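Local structure of malate dehydrogenase (Entamoeba histolytica, 3I0P) at residues A[50-53]-A[54-57]; A[345-348]-A[349-353]; A[14-17]-A[18-21]. The protein probably catalyses the NAD-dependent interconversion of malate and oxaloacetate and binds nicotinamide-adenine-dinucleotide. All coordinates share one frame; numbering follows the deposited sequence.

Contact 1. Residues A[50-53]-A[54-57]. With NAD (nicotinamide-adenine-dinucleotide), chain B.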
loop_
_atom_site.group_PDB
_atom_site.type_symbol
_atom_site.label_atom_id
_atom_site.label_comp_id
_atom_site.label_asym_id
_atom_site.label_seq_id
_atom_site.Cartn_x
_atom_site.Cartn_y
_atom_site.Cartn_z
ATOM N N HIS A 50 10.768 6.576 18.398
ATOM C CA HIS A 50 10.770 5.108 18.427
ATOM C C HIS A 50 12.050 4.420 18.907
ATOM O O HIS A 50 12.167 3.193 18.808
ATOM C CB HIS A 50 10.307 4.549 17.077
ATOM C CG HIS A 50 8.836 4.682 16.856
ATOM N ND1 HIS A 50 8.283 5.700 16.108
ATOM C CD2 HIS A 50 7.796 3.945 17.315
ATOM C CE1 HIS A 50 6.967 5.572 16.099
ATOM N NE2 HIS A 50 6.646 4.519 16.829
ATOM N N GLY A 51 12.988 5.208 19.433
ATOM C CA GLY A 51 14.223 4.682 20.033
ATOM C C GLY A 51 14.362 5.109 21.483
ATOM O O GLY A 51 13.404 5.023 22.249
ATOM N N ILE A 52 15.544 5.602 21.845
ATOM C CA ILE A 52 15.862 6.005 23.227
ATOM C C ILE A 52 14.836 6.942 23.897
ATOM O O ILE A 52 14.581 6.819 25.091
ATOM C CB ILE A 52 17.340 6.539 23.349
ATOM C CG1 ILE A 52 17.791 6.684 24.809
ATOM C CG2 ILE A 52 17.536 7.835 22.584
ATOM C CD1 ILE A 52 17.844 5.389 25.597
ATOM N N GLN A 53 14.239 7.860 23.135
ATOM C CA GLN A 53 13.287 8.842 23.699
ATOM C C GLN A 53 11.997 8.191 24.184
ATOM O O GLN A 53 11.108 8.856 24.732
ATOM C CB GLN A 53 12.988 9.957 22.699
ATOM C CG GLN A 53 14.207 10.799 22.384
ATOM C CD GLN A 53 13.935 11.927 21.404
ATOM O OE1 GLN A 53 14.764 12.212 20.529
ATOM N NE2 GLN A 53 12.780 12.584 21.546
ATOM N N ARG A 54 11.926 6.878 24.003
ATOM C CA ARG A 54 10.751 6.107 24.341
ATOM C C ARG A 54 11.184 4.843 25.068
ATOM O O ARG A 54 10.366 4.004 25.418
ATOM C CB ARG A 54 10.014 5.764 23.051
ATOM C CG ARG A 54 8.502 5.773 23.141
ATOM C CD ARG A 54 7.934 7.011 23.846
ATOM N NE ARG A 54 8.038 8.220 23.037
ATOM C CZ ARG A 54 7.851 9.446 23.514
ATOM N NH1 ARG A 54 7.553 9.613 24.797
ATOM N NH2 ARG A 54 7.962 10.510 22.718
ATOM N N PHE A 55 12.483 4.722 25.305
ATOM C CA PHE A 55 13.059 3.539 25.921
ATOM C C PHE A 55 12.423 3.252 27.269
ATOM O O PHE A 55 11.917 2.149 27.496
ATOM C CB PHE A 55 14.574 3.715 26.070
ATOM C CG PHE A 55 15.291 2.506 26.593
ATOM C CD1 PHE A 55 15.130 1.264 25.988
ATOM C CD2 PHE A 55 16.160 2.622 27.668
ATOM C CE1 PHE A 55 15.804 0.147 26.463
ATOM C CE2 PHE A 55 16.843 1.523 28.150
ATOM C CZ PHE A 55 16.672 0.278 27.545
ATOM N N LYS A 56 12.426 4.254 28.148
ATOM C CA LYS A 56 11.926 4.073 29.505
ATOM C C LYS A 56 10.428 3.732 29.592
ATOM O O LYS A 56 10.057 2.716 30.197
ATOM C CB LYS A 56 12.246 5.268 30.401
ATOM C CG LYS A 56 12.134 4.894 31.866
ATOM C CD LYS A 56 12.142 6.084 32.797
ATOM C CE LYS A 56 11.523 5.695 34.148
ATOM N NZ LYS A 56 10.030 5.645 34.110
ATOM N N THR A 57 9.580 4.577 29.004
ATOM C CA THR A 57 8.132 4.432 29.185
ATOM C C THR A 57 7.510 3.306 28.358
ATOM O O THR A 57 6.581 2.647 28.822
ATOM C CB THR A 57 7.377 5.736 28.898
ATOM O OG1 THR A 57 7.609 6.126 27.543
ATOM C CG2 THR A 57 7.838 6.853 29.839
HETATM P PA NAD B . 6.488 9.971 7.864
HETATM O O1A NAD B . 7.639 10.535 8.660
HETATM O O2A NAD B . 5.322 10.858 7.569
HETATM O O5B NAD B . 7.118 9.434 6.485
HETATM C C5B NAD B . 8.273 8.576 6.508
HETATM C C4B NAD B . 8.520 7.888 5.159
HETATM O O4B NAD B . 8.253 8.763 4.054
HETATM C C3B NAD B . 9.964 7.463 4.982
HETATM O O3B NAD B . 9.992 6.288 4.155
HETATM C C2B NAD B . 10.597 8.630 4.255
HETATM O O2B NAD B . 11.735 8.222 3.496
HETATM C C1B NAD B . 9.465 9.068 3.348
HETATM N N9A NAD B . 9.485 10.512 2.972
HETATM C C8A NAD B . 9.370 11.566 3.794
HETATM N N7A NAD B . 9.402 12.692 3.050
HETATM C C5A NAD B . 9.527 12.335 1.750
HETATM C C6A NAD B . 9.611 13.035 0.542
HETATM N N6A NAD B . 9.578 14.390 0.513
HETATM N N1A NAD B . 9.742 12.353 -0.621
HETATM C C2A NAD B . 9.785 11.014 -0.628
HETATM N N3A NAD B . 9.700 10.319 0.514
HETATM C C4A NAD B . 9.574 10.955 1.713
HETATM O O3 NAD B . 5.963 8.575 8.514
HETATM P PN NAD B . 5.164 8.342 9.914
HETATM O O1N NAD B . 3.791 7.822 9.561
HETATM O O2N NAD B . 5.320 9.540 10.818
HETATM O O5D NAD B . 5.967 7.140 10.605
HETATM C C5D NAD B . 7.185 7.380 11.317
HETATM C C4D NAD B . 7.657 6.103 12.008
HETATM O O4D NAD B . 6.708 5.687 12.994
HETATM C C3D NAD B . 7.803 4.940 11.035
HETATM O O3D NAD B . 9.140 4.433 11.154
HETATM C C2D NAD B . 6.740 3.924 11.451
HETATM O O2D NAD B . 7.116 2.541 11.326
HETATM C C1D NAD B . 6.544 4.267 12.911
HETATM N N1N NAD B . 5.248 3.815 13.411
HETATM C C2N NAD B . 5.211 2.693 14.164
HETATM C C3N NAD B . 3.994 2.223 14.666
HETATM C C7N NAD B . 3.931 0.976 15.503
HETATM O O7N NAD B . 2.845 0.602 15.927
HETATM N N7N NAD B . 5.053 0.309 15.766
HETATM C C4N NAD B . 2.822 2.928 14.380
HETATM C C5N NAD B . 2.889 4.081 13.590
HETATM C C6N NAD B . 4.128 4.509 13.117
HETATM O O HOH W 1 13.746 6.499 27.597
HETATM O O HOH W 2 10.666 7.147 27.667
#
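Backbone bonds between G51, I52, R54 and F55 shape the turn that leads from the NAD site into helix 55-64. R54, at the N-cap position, donates its N to G51 O at 2.9 Å, and F55 N reaches I52 O at 3.0 Å with an N-H...O angle of 162°. A water accepts from K56 N 2.7 Å away and so carries the turn into the first helical residues; it also lies 2.7 Å from I52 O and may donate to it.

Among apolar groups, I52 CD1 meets F55 CB at 3.7 Å and approaches the ring obliquely near CD2. The ring swings away from the turn because CG stands opposite the backbone N (chi1 -175°).

A polar contact comes from R54, whose chain folds back at chi2 and chi3 and lays one face of its guanidinium over Q53 O, with CZ 3.5 Å from that oxygen.

Cofactor contact falls to H50, whose CE1 lies 3.1 Å from O4D of the nicotinamide ribose in NAD.

Around the turn, I52 packs on I14 and M18, and F55 on M18 and V21, of helix 11-24; Q53 leans on T348 of helix 346-359 and on R197, and R54 touches E193, the last two on helix 189-197.

Contact 2. Residues A[345-348]-A[349-353]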
loop_
_atom_site.group_PDB
_atom_site.type_symbol
_atom_site.label_atom_id
_atom_site.label_comp_id
_atom_site.label_asym_id
_atom_site.label_seq_id
_atom_site.Cartn_x
_atom_site.Cartn_y
_atom_site.Cartn_z
ATOM N N PRO A 345 16.515 15.404 24.013
ATOM C CA PRO A 345 15.848 16.304 24.954
ATOM C C PRO A 345 16.280 16.021 26.383
ATOM O O PRO A 345 16.805 14.941 26.668
ATOM C CB PRO A 345 14.372 15.948 24.789
ATOM C CG PRO A 345 14.269 15.447 23.400
ATOM C CD PRO A 345 15.547 14.709 23.140
ATOM N N LEU A 346 16.055 16.999 27.260
ATOM C CA LEU A 346 16.431 16.929 28.672
ATOM C C LEU A 346 15.673 15.837 29.417
ATOM O O LEU A 346 16.236 15.163 30.285
ATOM C CB LEU A 346 16.166 18.272 29.344
ATOM C CG LEU A 346 17.225 18.735 30.356
ATOM C CD1 LEU A 346 18.335 19.561 29.644
ATOM C CD2 LEU A 346 16.585 19.516 31.553
ATOM N N VAL A 347 14.400 15.655 29.072
ATOM C CA VAL A 347 13.593 14.579 29.661
ATOM C C VAL A 347 14.236 13.206 29.439
ATOM O O VAL A 347 14.254 12.385 30.350
ATOM C CB VAL A 347 12.088 14.625 29.198
ATOM C CG1 VAL A 347 11.942 14.388 27.691
ATOM C CG2 VAL A 347 11.238 13.635 29.995
ATOM N N THR A 348 14.786 12.979 28.244
ATOM C CA THR A 348 15.397 11.693 27.882
ATOM C C THR A 348 16.684 11.497 28.674
ATOM O O THR A 348 16.928 10.417 29.233
ATOM C CB THR A 348 15.688 11.580 26.357
ATOM O OG1 THR A 348 14.530 11.958 25.606
ATOM C CG2 THR A 348 16.056 10.159 25.981
ATOM N N ILE A 349 17.495 12.550 28.723
ATOM C CA ILE A 349 18.714 12.547 29.516
ATOM C C ILE A 349 18.402 12.143 30.951
ATOM O O ILE A 349 19.079 11.285 31.529
ATOM C CB ILE A 349 19.420 13.932 29.488
ATOM C CG1 ILE A 349 19.844 14.297 28.058
ATOM C CG2 ILE A 349 20.620 13.955 30.434
ATOM C CD1 ILE A 349 20.799 13.308 27.406
ATOM N N ASN A 350 17.358 12.752 31.510
ATOM C CA ASN A 350 16.938 12.479 32.881
ATOM C C ASN A 350 16.373 11.073 33.062
ATOM O O ASN A 350 16.645 10.414 34.076
ATOM C CB ASN A 350 15.996 13.580 33.383
ATOM C CG ASN A 350 16.707 14.931 33.499
ATOM O OD1 ASN A 350 17.895 14.993 33.830
ATOM N ND2 ASN A 350 15.993 16.012 33.210
ATOM N N GLU A 351 15.627 10.595 32.068
ATOM C CA GLU A 351 15.211 9.196 32.066
ATOM C C GLU A 351 16.416 8.245 32.086
ATOM O O GLU A 351 16.407 7.247 32.816
ATOM C CB GLU A 351 14.317 8.885 30.872
ATOM C CG GLU A 351 12.903 9.399 30.993
ATOM C CD GLU A 351 12.121 9.219 29.710
ATOM O OE1 GLU A 351 12.707 8.747 28.718
ATOM O OE2 GLU A 351 10.918 9.549 29.686
ATOM N N MET A 352 17.442 8.561 31.292
ATOM C CA MET A 352 18.647 7.718 31.200
ATOM C C MET A 352 19.399 7.686 32.526
ATOM O O MET A 352 19.769 6.615 33.012
ATOM C CB MET A 352 19.572 8.176 30.068
ATOM C CG MET A 352 19.016 7.937 28.674
ATOM S SD MET A 352 20.005 8.656 27.332
ATOM C CE MET A 352 21.469 7.622 27.344
ATOM N N LYS A 353 19.607 8.867 33.106
ATOM C CA LYS A 353 20.229 9.010 34.425
ATOM C C LYS A 353 19.519 8.160 35.477
ATOM O O LYS A 353 20.166 7.445 36.244
ATOM C CB LYS A 353 20.248 10.481 34.856
ATOM C CG LYS A 353 21.427 11.285 34.326
ATOM C CD LYS A 353 21.140 12.780 34.447
ATOM C CE LYS A 353 22.400 13.576 34.760
ATOM N NZ LYS A 353 23.019 13.118 36.052
HETATM O O HOH W 3 12.348 10.431 26.606
#
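A water molecule joins T348 and E351 one helical turn apart: it accepts from T348 OG1 at 2.8 Å and donates to E351 OE1 at 2.7 Å. The residues form the first turns of the C-terminal alpha-helix 346-359, with P345 at the N-cap position where strand 342-345 gives way to the helix. Regular i to i+4 bonds follow, from I349 N to P345 O, N350 N to L346 O, E351 N to V347 O and M352 N to T348 O. The first is the longest, at 3.2 Å.

E351 carries the water-mediated link from an extended chain. Its CG is turned to the N side of the residue (chi1 -76°), and the chain runs alongside V347, both pointing the same way, with OE2 4.1 Å from V347 CG2. K56 of helix 55-64 packs its aliphatic chain on E351, and T57 of the same helix also touches the glutamate.

On another face N350 crosses L346, its amide ND2 3.9 Å from CD2 of the leucine; the same ND2 comes to 3.1 Å from L346 O, but at an angle too poor for a hydrogen bond. I349 instead faces inward, against K7 and V9 of strand 6-9 and L344 of its partner strand, while T348 leans on Q53.

With M352 CG anti to its carbonyl carbon (chi1 -69°), that methylene carbon lies 3.3 Å from T348 O.

Contact 3. Residues A[14-17]-A[18-21]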
loop_
_atom_site.group_PDB
_atom_site.type_symbol
_atom_site.label_atom_id
_atom_site.label_comp_id
_atom_site.label_asym_id
_atom_site.label_seq_id
_atom_site.Cartn_x
_atom_site.Cartn_y
_atom_site.Cartn_z
ATOM N N ILE A 14 24.376 5.398 23.491
ATOM C CA ILE A 14 22.959 5.053 23.509
ATOM C C ILE A 14 22.744 3.555 23.277
ATOM O O ILE A 14 21.957 2.921 23.989
ATOM C CB ILE A 14 22.167 5.890 22.468
ATOM C CG1 ILE A 14 22.311 7.384 22.762
ATOM C CG2 ILE A 14 20.687 5.491 22.443
ATOM C CD1 ILE A 14 21.917 8.281 21.613
ATOM N N LYS A 15 23.455 3.014 22.281
ATOM C CA LYS A 15 23.462 1.590 21.911
ATOM C C LYS A 15 23.814 0.695 23.081
ATOM O O LYS A 15 23.049 -0.201 23.428
ATOM C CB LYS A 15 24.533 1.339 20.842
ATOM C CG LYS A 15 24.085 1.056 19.441
ATOM C CD LYS A 15 25.316 0.837 18.576
ATOM C CE LYS A 15 25.056 -0.160 17.445
ATOM N NZ LYS A 15 25.782 0.247 16.197
ATOM N N GLU A 16 24.987 0.941 23.673
ATOM C CA GLU A 16 25.527 0.137 24.772
ATOM C C GLU A 16 24.655 0.227 26.012
ATOM O O GLU A 16 24.456 -0.767 26.712
ATOM C CB GLU A 16 26.950 0.592 25.113
ATOM C CG GLU A 16 27.424 0.236 26.530
ATOM C CD GLU A 16 27.906 -1.204 26.669
ATOM O OE1 GLU A 16 27.715 -2.005 25.728
ATOM O OE2 GLU A 16 28.475 -1.536 27.727
ATOM N N PHE A 17 24.135 1.425 26.265
ATOM C CA PHE A 17 23.354 1.706 27.470
ATOM C C PHE A 17 22.059 0.934 27.440
ATOM O O PHE A 17 21.660 0.330 28.428
ATOM C CB PHE A 17 23.060 3.202 27.581
ATOM C CG PHE A 17 22.152 3.557 28.719
ATOM C CD1 PHE A 17 22.627 3.562 30.034
ATOM C CD2 PHE A 17 20.821 3.893 28.485
ATOM C CE1 PHE A 17 21.786 3.894 31.101
ATOM C CE2 PHE A 17 19.965 4.226 29.546
ATOM C CZ PHE A 17 20.449 4.228 30.856
ATOM N N MET A 18 21.424 0.948 26.274
ATOM C CA MET A 18 20.145 0.293 26.064
ATOM C C MET A 18 20.300 -1.208 26.311
ATOM O O MET A 18 19.474 -1.833 26.972
ATOM C CB MET A 18 19.677 0.585 24.646
ATOM C CG MET A 18 18.248 1.032 24.554
ATOM S SD MET A 18 17.876 2.350 23.376
ATOM C CE MET A 18 18.831 1.886 21.922
ATOM N N TYR A 19 21.398 -1.762 25.813
ATOM C CA TYR A 19 21.696 -3.175 25.930
ATOM C C TYR A 19 22.017 -3.588 27.374
ATOM O O TYR A 19 21.615 -4.671 27.816
ATOM C CB TYR A 19 22.837 -3.497 24.971
ATOM C CG TYR A 19 23.527 -4.828 25.134
ATOM C CD1 TYR A 19 22.920 -6.015 24.722
ATOM C CD2 TYR A 19 24.820 -4.890 25.648
ATOM C CE1 TYR A 19 23.580 -7.248 24.856
ATOM C CE2 TYR A 19 25.489 -6.110 25.785
ATOM C CZ TYR A 19 24.863 -7.279 25.385
ATOM O OH TYR A 19 25.527 -8.469 25.517
ATOM N N GLN A 20 22.725 -2.731 28.112
ATOM C CA GLN A 20 23.031 -3.031 29.511
ATOM C C GLN A 20 21.777 -2.965 30.385
ATOM O O GLN A 20 21.558 -3.840 31.222
ATOM C CB GLN A 20 24.136 -2.131 30.074
ATOM C CG GLN A 20 25.505 -2.239 29.379
ATOM C CD GLN A 20 26.132 -3.633 29.413
ATOM O OE1 GLN A 20 26.004 -4.380 30.389
ATOM N NE2 GLN A 20 26.841 -3.976 28.335
ATOM N N VAL A 21 20.945 -1.950 30.177
ATOM C CA VAL A 21 19.720 -1.820 30.963
ATOM C C VAL A 21 18.741 -2.981 30.700
ATOM O O VAL A 21 18.030 -3.435 31.616
ATOM C CB VAL A 21 19.039 -0.445 30.761
ATOM C CG1 VAL A 21 17.769 -0.341 31.597
ATOM C CG2 VAL A 21 19.994 0.674 31.126
#
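From I14 to V21 the backbone is continuous alpha-helix, part of helix 11-24, and four successive i to i+4 bonds tie its two halves together. M18 N binds I14 O, Y19 N binds K15 O, Q20 N binds E16 O and V21 N binds F17 O. The Y19 bond is the longest at 3.3 Å.

F17 and V21 make the main apolar contact between side chains, a CH-pi interaction. The methyl CG2 of V21 sits over one face of the phenyl ring, 3.7 Å from its centroid and 17° off the ring normal, displaced a little toward the rim near CZ. The ring takes this position because F17 CG lies opposite the backbone N (chi1 174°), which swings it along the helix toward the next turn. Farther round, I14 and M18 run side by side in the same direction, and I14 CG2 comes within 4.1 Å of M18 CE.

On the more open side of the helix, E16 and Q20 approach crosswise through their polar ends. E16 was modelled in two conformers, and what follows holds for one of them and is doubtful. The glutamine chain is bent, and NE2 gives a weak hydrogen bond to E16 OE1 at 3.4 Å, with OE2 of the same carboxylate 3.0 Å from NE2. The carboxylate and amide planes are turned 48° from one another. In this conformer OE1 also lies at the edge of the Y19 ring, close to its plane, 4.1 Å from CD2. The tyrosine OH bonds to E29.

Helix 11-24 is packed between several helices: Y19 and I14 meet helix 29-45, M18 and V21 lean on F55 of helix 55-64, and F17 rests on M352, L355 and S356 of helix 346-359.

Overall arrangement
Along the chain, contact 3 comes first on helix 11-24, contact 1 follows at the start of helix 55-64, and contact 2 lies near the C-terminus on helix 346-359. In space they gather on one side of the chain's centre: the centre of contact 1 lies about 10 Å from that of contact 2 and about 12 Å from that of contact 3, while contacts 2 and 3 are about 14 Å apart. I52 CB packs 3.6 Å from I14 CG2, and Q53 CG lies 3.4 Å from T348 OG1. F17 of helix 11-24 packs directly on M352 of helix 346-359, and these N- and C-terminal helices meet around the turn that carries H50 to the NAD pocket.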